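Local coordinates for protein glutathione reductase (Bartonella henselae, PDB 3O0H) that probably catalyses the NADPH-dependent reduction of glutathione disulfide to glutathione, using a bound FAD and a redox-active cysteine pair, at residues 176-181 against 278-283; 195-200 against 282-287; 216-221 against 248-253. One frame throughout, in Å; residues are numbered along the deposited sequence.

Contact 1: residues 176-181 against 278-283; sequences DLCLTS and DRVMLA
With SG of Cys178 turned opposite its own carbonyl carbon (chi1 -58°) and CG1 of Val280 opposite its backbone N (chi1 179°), the sulfur comes to rest against that methyl, Cys178 SG to Val280 CG1 3.6 Å. The cysteine's CB meets the branch point of Leu282, so one small side chain touches both Val280 and Leu282. At Leu179 the backbone takes over. Its N donates to Val280 O at 2.9 Å and its O accepts from Leu282 N at 2.8 Å, both nearly straight, making a single bridge centred opposite Met281. Met281, extended beyond CG, carries its CE methyl to the backbone of Ser181, 3.7 Å from Ser181 N, while CD1 of Leu179 leans obliquely on CB of Arg279. Waters continue the pairing where the backbones part: one links Leu177 O to Val280 N, the other Ser181 N to Leu282 O. Farther out, Thr180 OG1 bonds with Glu183, and Ser181 touches the FAD. The outer edge of the parallel sheet is thus covered by a loop, not by another full strand: two direct bonds and two water bridges satisfy the backbone N and O of Val280 and Leu282, and thiol and methyl groups supply the apolar filling.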
loop_
_atom_site.group_PDB
_atom_site.type_symbol
_atom_site.label_atom_id
_atom_site.label_comp_id
_atom_site.label_asym_id
_atom_site.label_seq_id
_atom_site.Cartn_x
_atom_site.Cartn_y
_atom_site.Cartn_z
ATOM N N ASP B 176 -15.669 0.990 37.494
ATOM C CA ASP B 176 -16.890 0.394 36.974
ATOM C C ASP B 176 -17.768 1.387 36.237
ATOM O O ASP B 176 -18.641 0.999 35.452
ATOM C CB ASP B 176 -17.671 -0.349 38.068
ATOM C CG ASP B 176 -18.067 0.533 39.294
ATOM O OD1 ASP B 176 -17.673 1.716 39.427
ATOM O OD2 ASP B 176 -18.794 -0.011 40.170
ATOM N N LEU B 177 -17.498 2.667 36.450
ATOM C CA LEU B 177 -18.121 3.715 35.659
ATOM C C LEU B 177 -17.503 3.871 34.258
ATOM O O LEU B 177 -18.028 4.626 33.439
ATOM C CB LEU B 177 -18.003 5.048 36.386
ATOM C CG LEU B 177 -18.508 5.165 37.824
ATOM C CD1 LEU B 177 -18.075 6.521 38.323
ATOM C CD2 LEU B 177 -20.016 5.002 37.928
ATOM N N CYS B 178 -16.362 3.236 33.997
ATOM C CA CYS B 178 -15.697 3.439 32.734
ATOM C C CYS B 178 -16.077 2.365 31.714
ATOM O O CYS B 178 -16.455 1.255 32.069
ATOM C CB CYS B 178 -14.191 3.437 32.906
ATOM S SG CYS B 178 -13.607 4.722 34.068
ATOM N N LEU B 179 -15.923 2.735 30.451
ATOM C CA LEU B 179 -16.119 1.848 29.326
ATOM C C LEU B 179 -14.828 1.117 29.050
ATOM O O LEU B 179 -13.735 1.613 29.399
ATOM C CB LEU B 179 -16.416 2.675 28.076
ATOM C CG LEU B 179 -17.655 3.564 28.017
ATOM C CD1 LEU B 179 -17.474 4.574 26.875
ATOM C CD2 LEU B 179 -18.915 2.796 27.827
ATOM N N THR B 180 -14.948 -0.032 28.392
ATOM C CA THR B 180 -13.795 -0.679 27.795
ATOM C C THR B 180 -14.037 -0.891 26.283
ATOM O O THR B 180 -15.092 -0.472 25.737
ATOM C CB THR B 180 -13.540 -2.014 28.462
ATOM O OG1 THR B 180 -14.543 -2.951 28.052
ATOM C CG2 THR B 180 -13.528 -1.854 30.018
ATOM N N SER B 181 -13.092 -1.573 25.615
ATOM C CA SER B 181 -13.243 -1.850 24.195
ATOM C C SER B 181 -14.466 -2.731 23.983
ATOM O O SER B 181 -15.034 -2.739 22.883
ATOM C CB SER B 181 -11.987 -2.527 23.581
ATOM O OG SER B 181 -11.687 -3.715 24.254
ATOM N N ASP B 278 -17.498 13.456 28.930
ATOM C CA ASP B 278 -18.763 12.743 28.807
ATOM C C ASP B 278 -18.625 11.224 29.018
ATOM O O ASP B 278 -19.487 10.596 29.610
ATOM C CB ASP B 278 -19.390 12.993 27.438
ATOM C CG ASP B 278 -20.124 14.322 27.336
ATOM O OD1 ASP B 278 -20.237 15.108 28.348
ATOM O OD2 ASP B 278 -20.660 14.548 26.213
ATOM N N ARG B 279 -17.535 10.645 28.522
ATOM C CA ARG B 279 -17.265 9.213 28.689
ATOM C C ARG B 279 -15.785 9.039 28.995
ATOM O O ARG B 279 -14.974 9.889 28.651
ATOM C CB ARG B 279 -17.599 8.448 27.423
ATOM C CG ARG B 279 -19.060 8.479 27.013
ATOM C CD ARG B 279 -19.951 7.693 27.987
ATOM N NE ARG B 279 -21.364 7.684 27.601
ATOM C CZ ARG B 279 -22.347 8.349 28.227
ATOM N NH1 ARG B 279 -22.103 9.143 29.267
ATOM N NH2 ARG B 279 -23.597 8.248 27.793
ATOM N N VAL B 280 -15.472 7.937 29.662
ATOM C CA VAL B 280 -14.130 7.584 30.019
ATOM C C VAL B 280 -13.903 6.132 29.563
ATOM O O VAL B 280 -14.667 5.244 29.937
ATOM C CB VAL B 280 -13.922 7.676 31.515
ATOM C CG1 VAL B 280 -12.482 7.269 31.859
ATOM C CG2 VAL B 280 -14.251 9.087 32.023
ATOM N N MET B 281 -12.884 5.901 28.724
ATOM C CA MET B 281 -12.584 4.537 28.281
ATOM C C MET B 281 -11.269 4.068 28.843
ATOM O O MET B 281 -10.272 4.768 28.761
ATOM C CB MET B 281 -12.513 4.481 26.748
ATOM C CG MET B 281 -12.271 3.094 26.161
ATOM S SD MET B 281 -11.628 3.181 24.471
ATOM C CE MET B 281 -11.420 1.400 24.157
ATOM N N LEU B 282 -11.257 2.864 29.404
ATOM C CA LEU B 282 -10.020 2.271 29.868
ATOM C C LEU B 282 -9.429 1.376 28.763
ATOM O O LEU B 282 -10.103 0.468 28.259
ATOM C CB LEU B 282 -10.250 1.462 31.125
ATOM C CG LEU B 282 -10.834 2.239 32.319
ATOM C CD1 LEU B 282 -11.199 1.259 33.378
ATOM C CD2 LEU B 282 -9.892 3.337 32.873
ATOM N N ALA B 283 -8.158 1.599 28.437
ATOM C CA ALA B 283 -7.451 0.778 27.473
ATOM C C ALA B 283 -6.103 0.417 28.054
ATOM O O ALA B 283 -5.076 0.811 27.516
ATOM C CB ALA B 283 -7.279 1.552 26.150
HETATM O O HOH W 1 -17.792 6.446 31.030
HETATM O O HOH W 2 -10.483 -1.609 26.602
#

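Contact 2: residues 195-200 against 282-287; sequences VIVGGG and LATGRV. With FAD (flavin-adenine dinucleotide), chain H.
Val197 meets the 282-287 segment through its carbonyl and both of its methyls. Val197 O accepts from Ala283 N at 2.8 Å, with the donor tilted 24° from the carbonyl plane. CG2 lies alongside CD2 of Leu282 at 3.6 Å, and the two side chains point the same way from a parallel bridge between their residues. CG1 packs against CG2 of Thr284, a methyl that also sits 3.3 Å from Val197 O. Thr284 has OG1 placed between its backbone N and carbonyl carbon (chi1 55°), which leaves the methyl for the valine while the hydroxyl bonds Asn169 OD1. Next to this, with no side chain between them, Gly198 CA comes within 3.6 Å of Ala283 O. Beyond the bridge, the chain runs on to Arg286, whose guanidinium has the FAD methyl C8M over one face, offset toward the rim and 3.6 Å from NH1. Strand 193-197, the Gly198-Gly199-Gly200 turn and the helix that follows, with Gly200 at its N-cap, match the GxGxxG pattern of a Rossmann-type dinucleotide fold, consistent with the NADPH-binding domain of this flavoenzyme family.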
loop_
_atom_site.group_PDB
_atom_site.type_symbol
_atom_site.label_atom_id
_atom_site.label_comp_id
_atom_site.label_asym_id
_atom_site.label_seq_id
_atom_site.Cartn_x
_atom_site.Cartn_y
_atom_site.Cartn_z
ATOM N N VAL B 195 -12.290 10.816 27.637
ATOM C CA VAL B 195 -10.964 10.556 28.202
ATOM C C VAL B 195 -10.613 9.089 27.910
ATOM O O VAL B 195 -11.432 8.198 28.163
ATOM C CB VAL B 195 -10.898 10.826 29.709
ATOM C CG1 VAL B 195 -9.560 10.333 30.282
ATOM C CG2 VAL B 195 -11.111 12.312 30.021
ATOM N N ILE B 196 -9.434 8.860 27.332
ATOM C CA ILE B 196 -8.942 7.481 27.013
ATOM C C ILE B 196 -7.800 7.253 27.979
ATOM O O ILE B 196 -6.832 8.028 27.949
ATOM C CB ILE B 196 -8.336 7.363 25.606
ATOM C CG1 ILE B 196 -9.239 7.893 24.471
ATOM C CG2 ILE B 196 -7.831 5.886 25.312
ATOM C CD1 ILE B 196 -10.552 7.307 24.445
ATOM N N VAL B 197 -7.886 6.204 28.813
ATOM C CA VAL B 197 -6.818 5.871 29.741
ATOM C C VAL B 197 -5.942 4.738 29.180
ATOM O O VAL B 197 -6.345 3.565 29.187
ATOM C CB VAL B 197 -7.369 5.430 31.125
ATOM C CG1 VAL B 197 -6.208 5.243 32.137
ATOM C CG2 VAL B 197 -8.448 6.435 31.626
ATOM N N GLY B 198 -4.750 5.096 28.713
ATOM C CA GLY B 198 -3.795 4.118 28.196
ATOM C C GLY B 198 -3.263 4.543 26.844
ATOM O O GLY B 198 -4.017 4.938 25.989
ATOM N N GLY B 199 -1.950 4.520 26.701
ATOM C CA GLY B 199 -1.267 4.925 25.476
ATOM C C GLY B 199 -0.604 3.794 24.695
ATOM O O GLY B 199 0.355 4.026 23.950
ATOM N N GLY B 200 -1.135 2.591 24.826
ATOM C CA GLY B 200 -0.796 1.515 23.900
ATOM C C GLY B 200 -1.632 1.651 22.631
ATOM O O GLY B 200 -2.359 2.620 22.443
ATOM N N LEU B 282 -11.257 2.864 29.404
ATOM C CA LEU B 282 -10.020 2.271 29.868
ATOM C C LEU B 282 -9.429 1.376 28.763
ATOM O O LEU B 282 -10.103 0.468 28.259
ATOM C CB LEU B 282 -10.250 1.462 31.125
ATOM C CG LEU B 282 -10.834 2.239 32.319
ATOM C CD1 LEU B 282 -11.199 1.259 33.378
ATOM C CD2 LEU B 282 -9.892 3.337 32.873
ATOM N N ALA B 283 -8.158 1.599 28.437
ATOM C CA ALA B 283 -7.451 0.778 27.473
ATOM C C ALA B 283 -6.103 0.417 28.054
ATOM O O ALA B 283 -5.076 0.811 27.516
ATOM C CB ALA B 283 -7.279 1.552 26.150
ATOM N N THR B 284 -6.111 -0.324 29.146
ATOM C CA THR B 284 -4.932 -0.459 30.007
ATOM C C THR B 284 -4.292 -1.850 29.977
ATOM O O THR B 284 -3.362 -2.134 30.763
ATOM C CB THR B 284 -5.297 -0.115 31.445
ATOM O OG1 THR B 284 -6.397 -0.937 31.856
ATOM C CG2 THR B 284 -5.705 1.380 31.517
ATOM N N GLY B 285 -4.775 -2.704 29.071
ATOM C CA GLY B 285 -4.144 -4.011 28.807
ATOM C C GLY B 285 -5.139 -5.173 28.917
ATOM O O GLY B 285 -6.188 -5.064 29.604
ATOM N N ARG B 286 -4.781 -6.275 28.261
ATOM C CA ARG B 286 -5.533 -7.514 28.290
ATOM C C ARG B 286 -4.600 -8.627 28.707
ATOM O O ARG B 286 -3.442 -8.657 28.304
ATOM C CB ARG B 286 -6.080 -7.808 26.878
ATOM C CG ARG B 286 -7.037 -6.738 26.325
ATOM C CD ARG B 286 -7.267 -6.937 24.814
ATOM N NE ARG B 286 -7.925 -8.200 24.509
ATOM C CZ ARG B 286 -9.215 -8.474 24.694
ATOM N NH1 ARG B 286 -10.041 -7.588 25.250
ATOM N NH2 ARG B 286 -9.696 -9.669 24.332
ATOM N N VAL B 287 -5.101 -9.535 29.509
ATOM C CA VAL B 287 -4.314 -10.660 30.002
ATOM C C VAL B 287 -4.990 -11.990 29.590
ATOM O O VAL B 287 -6.173 -12.005 29.326
ATOM C CB VAL B 287 -4.150 -10.555 31.489
ATOM C CG1 VAL B 287 -3.236 -9.339 31.828
ATOM C CG2 VAL B 287 -5.532 -10.446 32.214
HETATM P PA FAD H . -10.427 -14.639 20.919
HETATM O O1A FAD H . -10.481 -13.530 21.925
HETATM O O2A FAD H . -10.611 -14.192 19.494
HETATM O O5B FAD H . -11.481 -15.800 21.228
HETATM C C5B FAD H . -11.714 -16.337 22.513
HETATM C C4B FAD H . -13.175 -16.736 22.525
HETATM O O4B FAD H . -13.460 -17.602 23.614
HETATM C C3B FAD H . -14.137 -15.560 22.648
HETATM O O3B FAD H . -15.120 -15.616 21.610
HETATM C C2B FAD H . -14.784 -15.740 24.008
HETATM O O2B FAD H . -16.127 -15.316 23.993
HETATM C C1B FAD H . -14.727 -17.212 24.231
HETATM N N9A FAD H . -14.545 -17.780 25.577
HETATM C C8A FAD H . -13.611 -17.440 26.511
HETATM N N7A FAD H . -13.704 -18.305 27.534
HETATM C C5A FAD H . -14.698 -19.193 27.233
HETATM C C6A FAD H . -15.168 -20.318 27.858
HETATM N N6A FAD H . -14.712 -20.732 29.051
HETATM N N1A FAD H . -16.178 -21.037 27.266
HETATM C C2A FAD H . -16.663 -20.645 26.041
HETATM N N3A FAD H . -16.177 -19.554 25.402
HETATM C C4A FAD H . -15.177 -18.884 25.993
HETATM N N1 FAD H . -5.233 -8.146 16.572
HETATM C C2 FAD H . -4.680 -7.947 15.323
HETATM O O2 FAD H . -3.957 -8.808 14.760
HETATM N N3 FAD H . -4.923 -6.800 14.677
HETATM C C4 FAD H . -5.742 -5.808 15.192
HETATM O O4 FAD H . -5.933 -4.807 14.490
HETATM C C4X FAD H . -6.306 -6.000 16.453
HETATM N N5 FAD H . -7.138 -5.070 17.014
HETATM C C5X FAD H . -7.704 -5.341 18.259
HETATM C C6 FAD H . -8.528 -4.378 18.816
HETATM C C7 FAD H . -9.133 -4.595 20.047
HETATM C C7M FAD H . -10.040 -3.514 20.607
HETATM C C8 FAD H . -8.914 -5.783 20.718
HETATM C C8M FAD H . -9.529 -6.028 22.080
HETATM C C9 FAD H . -8.066 -6.742 20.178
HETATM C C9A FAD H . -7.452 -6.517 18.941
HETATM N N10 FAD H . -6.608 -7.445 18.356
HETATM C C10 FAD H . -6.062 -7.200 17.121
HETATM C "C1'" FAD H . -6.269 -8.724 19.013
HETATM C "C2'" FAD H . -7.090 -9.897 18.539
HETATM O "O2'" FAD H . -8.452 -9.637 18.822
HETATM C "C3'" FAD H . -6.630 -11.121 19.287
HETATM O "O3'" FAD H . -5.223 -11.287 19.275
HETATM C "C4'" FAD H . -7.360 -12.348 18.785
HETATM O "O4'" FAD H . -8.766 -12.116 18.900
HETATM C "C5'" FAD H . -6.995 -13.573 19.614
HETATM O "O5'" FAD H . -7.646 -14.751 19.087
HETATM P P FAD H . -7.965 -15.913 20.147
HETATM O O1P FAD H . -8.481 -17.133 19.418
HETATM O O2P FAD H . -6.740 -16.176 20.995
HETATM O O3P FAD H . -9.022 -15.362 21.193
#

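Contact 3: residues 216-221 against 248-253; sequences KTTLLH and SIIYEA
His221 and Tyr251 meet rim to rim at the end of this strand pair, their planes at 90° and CD2 of His221 3.6 Å from CD1 of Tyr251, with neither ring over the face of the other. The histidine ring stands opposite its backbone N (chi1 178°), which brings its CD2 corner to the tyrosine's edge. Tyr251 starts away from the neighbouring strand, but with CG opposite its carbonyl carbon the ring folds back. One of its faces receives CG2 of Ile249, and its hydroxyl is held by Asn239 OD1 and Ile226 N.

On the sheet face bearing Thr218, Leu220, Ser248 and Ile250, Leu220 and Ile250 lie side by side, CD2 of the leucine 3.7 Å from CB of the isoleucine. The Ile250 CD1 methyl reaches on to CG2 of Thr218, and Ala253 closes the row against CB of Leu220. At the other end Lys216, bent at chi2 and chi4, curls its NZ back to within 3.2 Å of Ser248 OG in one of the two conformers of that serine, so this bond is doubtful; the same nitrogen makes weak bonds to Thr217 O and Gly246 O.

Between the two faces the parallel backbones exchange bonds in regular register, from Ser248 N to Thr217 O through to His221 N on Ile250 O. Past the strand the chain turns at Glu252, and Ala253 N binds His221 O at 3.0 Å from above the carbonyl plane.

Strands 216-220 and 248-250 run 19° from parallel and are the two ends of a beta-alpha-beta unit whose crossover helix, 232-245, packs on Ile249. Helix 201-212 lies against Thr217 and Leu219 on that face, while strand 264-269 meets Leu220 and Ala253 on the other; strand 193-197 pairs with the far edge of 216-220.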
loop_
_atom_site.group_PDB
_atom_site.type_symbol
_atom_site.label_atom_id
_atom_site.label_comp_id
_atom_site.label_asym_id
_atom_site.label_seq_id
_atom_site.Cartn_x
_atom_site.Cartn_y
_atom_site.Cartn_z
ATOM N N LYS B 216 -13.941 16.066 21.495
ATOM C CA LYS B 216 -12.808 16.592 22.236
ATOM C C LYS B 216 -12.157 15.488 23.045
ATOM O O LYS B 216 -12.763 14.938 23.979
ATOM C CB LYS B 216 -13.218 17.777 23.125
ATOM C CG LYS B 216 -12.058 18.375 23.974
ATOM C CD LYS B 216 -11.003 19.135 23.158
ATOM C CE LYS B 216 -9.629 19.240 23.935
ATOM N NZ LYS B 216 -8.696 18.025 23.782
ATOM N N THR B 217 -10.901 15.183 22.726
ATOM C CA THR B 217 -10.285 13.920 23.152
ATOM C C THR B 217 -9.065 14.193 24.016
ATOM O O THR B 217 -8.211 15.012 23.660
ATOM C CB THR B 217 -9.909 13.065 21.937
ATOM O OG1 THR B 217 -11.090 12.811 21.152
ATOM C CG2 THR B 217 -9.225 11.712 22.353
ATOM N N THR B 218 -9.008 13.536 25.164
ATOM C CA THR B 218 -7.826 13.551 26.034
ATOM C C THR B 218 -7.318 12.117 26.238
ATOM O O THR B 218 -8.098 11.203 26.533
ATOM C CB THR B 218 -8.124 14.136 27.383
ATOM O OG1 THR B 218 -8.652 15.471 27.226
ATOM C CG2 THR B 218 -6.801 14.277 28.245
ATOM N N LEU B 219 -6.021 11.914 26.029
ATOM C CA LEU B 219 -5.421 10.590 26.252
ATOM C C LEU B 219 -4.478 10.700 27.466
ATOM O O LEU B 219 -3.676 11.634 27.546
ATOM C CB LEU B 219 -4.690 10.112 24.997
ATOM C CG LEU B 219 -4.157 8.677 25.074
ATOM C CD1 LEU B 219 -4.025 7.992 23.706
ATOM C CD2 LEU B 219 -2.809 8.696 25.774
ATOM N N LEU B 220 -4.601 9.766 28.414
ATOM C CA LEU B 220 -3.756 9.723 29.588
ATOM C C LEU B 220 -2.818 8.547 29.413
ATOM O O LEU B 220 -3.224 7.444 28.977
ATOM C CB LEU B 220 -4.564 9.586 30.882
ATOM C CG LEU B 220 -5.773 10.529 31.046
ATOM C CD1 LEU B 220 -6.636 10.239 32.292
ATOM C CD2 LEU B 220 -5.290 11.951 31.031
ATOM N N HIS B 221 -1.562 8.777 29.763
ATOM C CA HIS B 221 -0.557 7.739 29.706
ATOM C C HIS B 221 0.343 7.809 30.933
ATOM O O HIS B 221 0.817 8.915 31.305
ATOM C CB HIS B 221 0.272 7.903 28.435
ATOM C CG HIS B 221 1.368 6.892 28.306
ATOM N ND1 HIS B 221 1.120 5.556 28.103
ATOM C CD2 HIS B 221 2.709 7.023 28.324
ATOM C CE1 HIS B 221 2.267 4.899 28.009
ATOM N NE2 HIS B 221 3.247 5.767 28.142
ATOM N N SER B 248 -5.326 16.187 23.385
ATOM C CA SER B 248 -4.559 16.439 24.584
ATOM C C SER B 248 -3.976 15.139 25.062
ATOM O O SER B 248 -4.692 14.186 25.232
ATOM C CB SER B 248 -5.475 16.973 25.680
ATOM O OG SER B 248 -5.877 18.268 25.352
ATOM N N ILE B 249 -2.666 15.107 25.263
ATOM C CA ILE B 249 -2.004 13.952 25.795
ATOM C C ILE B 249 -1.323 14.362 27.086
ATOM O O ILE B 249 -0.480 15.270 27.123
ATOM C CB ILE B 249 -0.988 13.352 24.808
ATOM C CG1 ILE B 249 -1.637 13.049 23.452
ATOM C CG2 ILE B 249 -0.378 12.115 25.438
ATOM C CD1 ILE B 249 -0.627 12.328 22.390
ATOM N N ILE B 250 -1.743 13.721 28.156
ATOM C CA ILE B 250 -1.218 13.963 29.441
ATOM C C ILE B 250 -0.358 12.769 29.838
ATOM O O ILE B 250 -0.863 11.643 29.950
ATOM C CB ILE B 250 -2.328 14.167 30.495
ATOM C CG1 ILE B 250 -3.283 15.287 30.069
ATOM C CG2 ILE B 250 -1.711 14.582 31.849
ATOM C CD1 ILE B 250 -4.312 15.604 31.103
ATOM N N TYR B 251 0.910 13.052 30.137
ATOM C CA TYR B 251 1.852 12.025 30.529
ATOM C C TYR B 251 2.091 11.995 32.039
ATOM O O TYR B 251 1.681 12.886 32.761
ATOM C CB TYR B 251 3.167 12.237 29.792
ATOM C CG TYR B 251 3.091 11.910 28.345
ATOM C CD1 TYR B 251 2.862 10.591 27.942
ATOM C CD2 TYR B 251 3.248 12.881 27.360
ATOM C CE1 TYR B 251 2.767 10.253 26.626
ATOM C CE2 TYR B 251 3.163 12.529 26.009
ATOM C CZ TYR B 251 2.936 11.207 25.658
ATOM O OH TYR B 251 2.812 10.768 24.351
ATOM N N GLU B 252 2.769 10.939 32.480
ATOM C CA GLU B 252 3.036 10.631 33.861
ATOM C C GLU B 252 1.733 10.625 34.670
ATOM O O GLU B 252 1.700 10.996 35.839
ATOM C CB GLU B 252 4.085 11.594 34.421
ATOM C CG GLU B 252 5.347 11.757 33.482
ATOM C CD GLU B 252 6.258 10.506 33.379
ATOM O OE1 GLU B 252 6.172 9.649 34.292
ATOM O OE2 GLU B 252 7.053 10.407 32.369
ATOM N N ALA B 253 0.669 10.186 34.008
ATOM C CA ALA B 253 -0.689 10.312 34.516
ATOM C C ALA B 253 -1.156 8.950 35.072
ATOM O O ALA B 253 -1.228 7.976 34.339
ATOM C CB ALA B 253 -1.637 10.781 33.383
#

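From the N terminus, the 176-181 loop comes first and waits 96 residues for strand 279-282, so contact 1 closes the longest loop. Contact 2 opens next, at strand 193-197, inside that loop, and runs past its end, so the two overlap and share Leu282 and Ala283. Contact 3, between 216-221 and 248-253, closes its shorter loop wholly inside both. All three reach one parallel sheet ordered 248-250, 216-220, 193-197, 279-282: contact 3 joins one outer pair, contact 2 the other, and contact 1 adds a loop beyond the edge. Strand 193-197 meets both neighbours through probable hydrogen bonds, Met281 N to Val195 O and Ile196 N to Thr218 O.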